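Side-chain contacts in CurH (Lyngbya majuscula, PDB 3KG7), which probably catalyses the dehydration of acyl-carrier-protein-bound hydroxyacyl intermediates in curacin polyketide biosynthesis, acting as a double-hotdog dehydratase domain: residues C[189-194]-C[199-204]; C[53-58]-C[229-234]. One frame throughout, in Å; residues are numbered along the deposited sequence.

Contact 1 of 2, residues C[189-194]-C[199-204]; sequences KALAFQ and PIHPVL
The imidazole of H201 meets a methyl of L191 obliquely, L191 CD2 lying 3.9 Å from H201 ND1. P202 CD, belonging to the next residue, covers one face of the ring 3.2 Å above its plane but shifted toward the rim, while V203 CA sits at the ring edge, in plane. W37 adds an edge-to-face partner. The imidazole is therefore bounded by its own chain, by a leucine methyl and by a second aromatic ring.

ND1 also has a backbone duty. V203 N donates to H201 ND1 over 3.1 Å, with an N-H...acceptor angle of 159° and the donor tilted 26° from the ring plane, a capping bond at the N-cap position of helix 202-207. CG of H201 stands anti to the backbone N and beside the carbonyl carbon (chi1 -169°), which brings ND1 within reach of that amide. Replacing H201 by an alanine would probably leave the amide of V203 without its cap and open a gap beside the L191 methyl.

L191 and V203 approach tip to tip: the same CD2 lies 3.7 Å from V203 CB and also touches both valine methyls. A turn closed by Q194 N donating to L191 O (2.8 Å) shapes the loop on the other side, with L191 turned inward.

The pair thus fastens the loop after strand 181-186 to the start of helix 202-207, the helix that in related dehydratase domains bears the catalytic aspartate, and probably does so here. Just before it, P199 and I200 pack on A60 and L59 of helix 52-62 and on L236 of strand 225-236.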
# COMPACT_ATOMS: atom_id res chain seq x y z
N LYS C 189 24.54 17.79 17.04
CA LYS C 189 24.59 18.92 16.11
C LYS C 189 24.53 18.46 14.65
O LYS C 189 23.86 19.09 13.82
CB LYS C 189 25.85 19.75 16.37
CG LYS C 189 26.01 20.96 15.46
CD LYS C 189 27.48 21.33 15.32
CE LYS C 189 27.69 22.33 14.20
NZ LYS C 189 29.11 22.36 13.79
N ALA C 190 25.21 17.36 14.35
CA ALA C 190 25.22 16.78 13.00
C ALA C 190 23.86 16.23 12.58
O ALA C 190 23.54 16.17 11.40
CB ALA C 190 26.29 15.70 12.91
N LEU C 191 23.05 15.84 13.57
CA LEU C 191 21.75 15.22 13.32
C LEU C 191 20.60 16.22 13.20
O LEU C 191 19.64 15.97 12.49
CB LEU C 191 21.45 14.20 14.42
CG LEU C 191 20.39 13.13 14.16
CD1 LEU C 191 20.87 12.10 13.15
CD2 LEU C 191 20.00 12.47 15.47
N ALA C 192 20.73 17.36 13.89
CA ALA C 192 19.67 18.39 13.97
C ALA C 192 18.80 18.61 12.71
O ALA C 192 17.59 18.71 12.83
CB ALA C 192 20.26 19.72 14.45
N PHE C 193 19.42 18.66 11.53
CA PHE C 193 18.71 18.93 10.27
C PHE C 193 17.73 17.84 9.87
O PHE C 193 16.77 18.08 9.14
CB PHE C 193 19.71 19.12 9.12
CG PHE C 193 19.07 19.26 7.75
CD1 PHE C 193 18.80 20.52 7.21
CD2 PHE C 193 18.75 18.13 6.99
CE1 PHE C 193 18.23 20.65 5.94
CE2 PHE C 193 18.16 18.25 5.72
CZ PHE C 193 17.91 19.52 5.19
N GLN C 194 18.00 16.62 10.34
CA GLN C 194 17.24 15.45 9.91
C GLN C 194 15.94 15.24 10.68
O GLN C 194 15.10 14.43 10.28
CB GLN C 194 18.09 14.18 10.01
CG GLN C 194 19.45 14.29 9.32
CD GLN C 194 20.06 12.94 9.00
OE1 GLN C 194 19.50 12.17 8.23
NE2 GLN C 194 21.22 12.66 9.58
N PRO C 199 8.05 12.17 17.49
CA PRO C 199 8.17 12.28 18.96
C PRO C 199 9.59 12.03 19.45
O PRO C 199 10.08 12.75 20.32
CB PRO C 199 7.26 11.17 19.48
CG PRO C 199 6.38 10.79 18.35
CD PRO C 199 7.00 11.22 17.08
N ILE C 200 10.23 11.01 18.89
CA ILE C 200 11.60 10.63 19.28
C ILE C 200 12.32 9.98 18.11
O ILE C 200 11.85 8.99 17.54
CB ILE C 200 11.62 9.71 20.53
CG1 ILE C 200 13.04 9.57 21.09
CG2 ILE C 200 11.02 8.33 20.23
CD1 ILE C 200 13.08 8.92 22.47
N HIS C 201 13.46 10.55 17.74
CA HIS C 201 14.26 10.00 16.66
C HIS C 201 14.94 8.72 17.12
O HIS C 201 15.36 8.63 18.27
CB HIS C 201 15.31 11.00 16.21
CG HIS C 201 15.99 10.61 14.93
ND1 HIS C 201 17.14 9.84 14.90
CD2 HIS C 201 15.66 10.85 13.64
CE1 HIS C 201 17.50 9.64 13.65
NE2 HIS C 201 16.62 10.23 12.86
N PRO C 202 15.07 7.73 16.21
CA PRO C 202 15.82 6.50 16.46
C PRO C 202 17.10 6.71 17.28
O PRO C 202 17.30 6.03 18.28
CB PRO C 202 16.19 6.04 15.06
CG PRO C 202 15.02 6.46 14.22
CD PRO C 202 14.47 7.72 14.85
N VAL C 203 17.94 7.66 16.88
CA VAL C 203 19.19 7.94 17.59
C VAL C 203 18.96 8.29 19.07
O VAL C 203 19.61 7.74 19.96
CB VAL C 203 19.99 9.04 16.89
CG1 VAL C 203 21.13 9.54 17.76
CG2 VAL C 203 20.50 8.52 15.55
N LEU C 204 18.01 9.19 19.32
CA LEU C 204 17.70 9.62 20.68
C LEU C 204 17.20 8.47 21.56
O LEU C 204 17.58 8.38 22.73
CB LEU C 204 16.68 10.74 20.67
CG LEU C 204 17.11 12.06 20.02
CD1 LEU C 204 15.86 12.91 19.71
CD2 LEU C 204 18.09 12.80 20.91

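Contact 2 of 2, residues C[53-58]-C[229-234]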
# COMPACT_ATOMS: atom_id res chain seq x y z
N SER C 53 14.87 1.86 16.64
CA SER C 53 14.42 2.74 15.56
C SER C 53 13.00 2.44 15.15
O SER C 53 12.23 3.34 14.83
CB SER C 53 15.32 2.62 14.34
OG SER C 53 16.67 2.82 14.70
N TYR C 54 12.66 1.16 15.14
CA TYR C 54 11.32 0.75 14.74
C TYR C 54 10.26 1.18 15.74
O TYR C 54 9.14 1.49 15.36
CB TYR C 54 11.27 -0.75 14.45
CG TYR C 54 12.37 -1.15 13.50
CD1 TYR C 54 12.46 -0.58 12.23
CD2 TYR C 54 13.35 -2.08 13.87
CE1 TYR C 54 13.49 -0.93 11.36
CE2 TYR C 54 14.36 -2.44 13.00
CZ TYR C 54 14.43 -1.86 11.75
OH TYR C 54 15.42 -2.21 10.89
N ILE C 55 10.65 1.24 17.02
CA ILE C 55 9.77 1.78 18.05
C ILE C 55 9.52 3.25 17.73
O ILE C 55 8.38 3.71 17.74
CB ILE C 55 10.34 1.63 19.48
CG1 ILE C 55 10.84 0.20 19.73
CG2 ILE C 55 9.27 2.00 20.51
CD1 ILE C 55 11.70 0.03 20.97
N ALA C 56 10.61 3.96 17.44
CA ALA C 56 10.56 5.36 17.03
C ALA C 56 9.57 5.54 15.90
O ALA C 56 8.71 6.43 15.95
CB ALA C 56 11.92 5.82 16.61
N MSE C 57 9.69 4.69 14.88
CA MSE C 57 8.84 4.78 13.69
C MSE C 57 7.37 4.57 14.02
O MSE C 57 6.50 5.31 13.55
CB MSE C 57 9.28 3.77 12.63
CG MSE C 57 10.61 4.11 12.01
SE MSE C 57 11.13 2.77 10.71
CE MSE C 57 10.09 3.36 9.17
N THR C 58 7.10 3.56 14.84
CA THR C 58 5.75 3.22 15.23
C THR C 58 5.13 4.37 16.02
O THR C 58 3.97 4.76 15.77
CB THR C 58 5.70 1.91 16.03
OG1 THR C 58 6.24 0.84 15.24
CG2 THR C 58 4.27 1.58 16.41
N TRP C 229 17.35 -7.59 21.47
CA TRP C 229 16.61 -8.78 21.07
C TRP C 229 15.10 -8.67 21.29
O TRP C 229 14.31 -9.12 20.46
CB TRP C 229 17.19 -10.01 21.78
CG TRP C 229 16.47 -11.29 21.46
CD1 TRP C 229 16.15 -11.76 20.21
CD2 TRP C 229 16.00 -12.26 22.39
NE1 TRP C 229 15.50 -12.97 20.32
CE2 TRP C 229 15.40 -13.30 21.65
CE3 TRP C 229 16.02 -12.36 23.79
CZ2 TRP C 229 14.82 -14.42 22.26
CZ3 TRP C 229 15.45 -13.48 24.40
CH2 TRP C 229 14.86 -14.50 23.63
N ARG C 230 14.72 -8.10 22.42
CA ARG C 230 13.32 -7.80 22.70
C ARG C 230 13.16 -6.73 23.77
O ARG C 230 14.07 -6.51 24.59
CB ARG C 230 12.51 -9.07 23.04
CG ARG C 230 12.75 -9.66 24.42
CD ARG C 230 11.81 -10.83 24.68
NE ARG C 230 12.34 -11.72 25.72
CZ ARG C 230 11.81 -12.89 26.07
NH1 ARG C 230 10.72 -13.36 25.48
NH2 ARG C 230 12.39 -13.60 27.03
N VAL C 231 12.01 -6.06 23.74
CA VAL C 231 11.64 -5.05 24.73
C VAL C 231 10.22 -5.35 25.18
O VAL C 231 9.31 -5.43 24.36
CB VAL C 231 11.69 -3.61 24.13
CG1 VAL C 231 11.20 -2.58 25.15
CG2 VAL C 231 13.10 -3.27 23.67
N LYS C 232 10.03 -5.51 26.49
CA LYS C 232 8.71 -5.82 27.03
C LYS C 232 7.72 -4.69 26.74
O LYS C 232 6.69 -4.92 26.12
CB LYS C 232 8.81 -6.10 28.54
CG LYS C 232 7.47 -6.19 29.27
CD LYS C 232 6.81 -7.56 29.15
CE LYS C 232 5.45 -7.55 29.82
NZ LYS C 232 4.94 -8.93 30.05
N GLU C 233 8.05 -3.48 27.19
CA GLU C 233 7.18 -2.32 27.01
C GLU C 233 7.99 -1.05 26.82
O GLU C 233 9.08 -0.91 27.38
CB GLU C 233 6.19 -2.19 28.18
CG GLU C 233 5.35 -0.90 28.18
CD GLU C 233 3.85 -1.16 28.38
OE1 GLU C 233 3.37 -2.26 28.03
OE2 GLU C 233 3.14 -0.24 28.86
N MSE C 234 7.45 -0.14 26.02
CA MSE C 234 8.02 1.19 25.85
C MSE C 234 6.87 2.19 25.81
O MSE C 234 5.97 2.09 24.99
CB MSE C 234 8.88 1.27 24.59
CG MSE C 234 10.02 2.28 24.67
SE MSE C 234 9.56 4.06 24.00
CE MSE C 234 10.68 5.20 25.12
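On the helical turn that sends I55 toward V231 and M234, one carbonyl oxygen is gripped twice. Y54 O accepts the regular helix bond from T58 N at 3.0 Å, and T58 OG1 donates to the same Y54 O, also at 3.0 Å. The two donors arrive from opposite faces of the carbonyl plane; the hydroxyl is tilted 29° from it, with a C=O...donor angle of 148°. This second bond satisfies a buried threonine hydroxyl inside its own helix, so it needs no partner on the strand.

What crosses to segment 229-234 is wholly apolar. I55 uses both branches. Its CG2, anti to the backbone N, lies 4.1 Å from the selenium (SE) of M234, a selenomethionine, and 4.2 Å from M234 CB. The other branch extends through CG1 so that I55 CD1 comes within a loose 4.5 Å of V231 CG2. I55 and M234 cross obliquely: the chain of M234 bends at chi2 and chi3, and its end leads away from the helix after passing the isoleucine methyl.

The corner at K232, together with the classic beta bulge that K232 and E233 form opposite N279, probably lets both V231 and M234 face the helix. I71 of strand 66-73 touches both I55 and V231, and I278 of strand 274-286 lies against V231 and M234. Helix 52-62, the hotdog helix of the first half, is in this way packed against a strand of the second.

Contacts of this chemistry are nondirectional: the pairing here probably rests on dispersion and the exclusion of water, and on side-chain shape more than on direction.

Helix 52-62 supplies one side of contact 2 and also borders contact 1. Contact 2 uses the flank bearing I55, whereas S53 and A56 meet P202 of contact 1, the A56 side chain pointing away from segment 229-234; P202 CD lies 3.6 Å from A56 CB. The centres are about 17 Å apart. Along the chain the order is 53-58, 189-194, 199-204, 229-234, so contact 1, a local closure, falls wholly between the distant partners of contact 2. Helix 202-207 leads on to strand 225-236, so residues of the second hotdog pack on the first hotdog's helix from more than one segment, consistent with two closely joined halves.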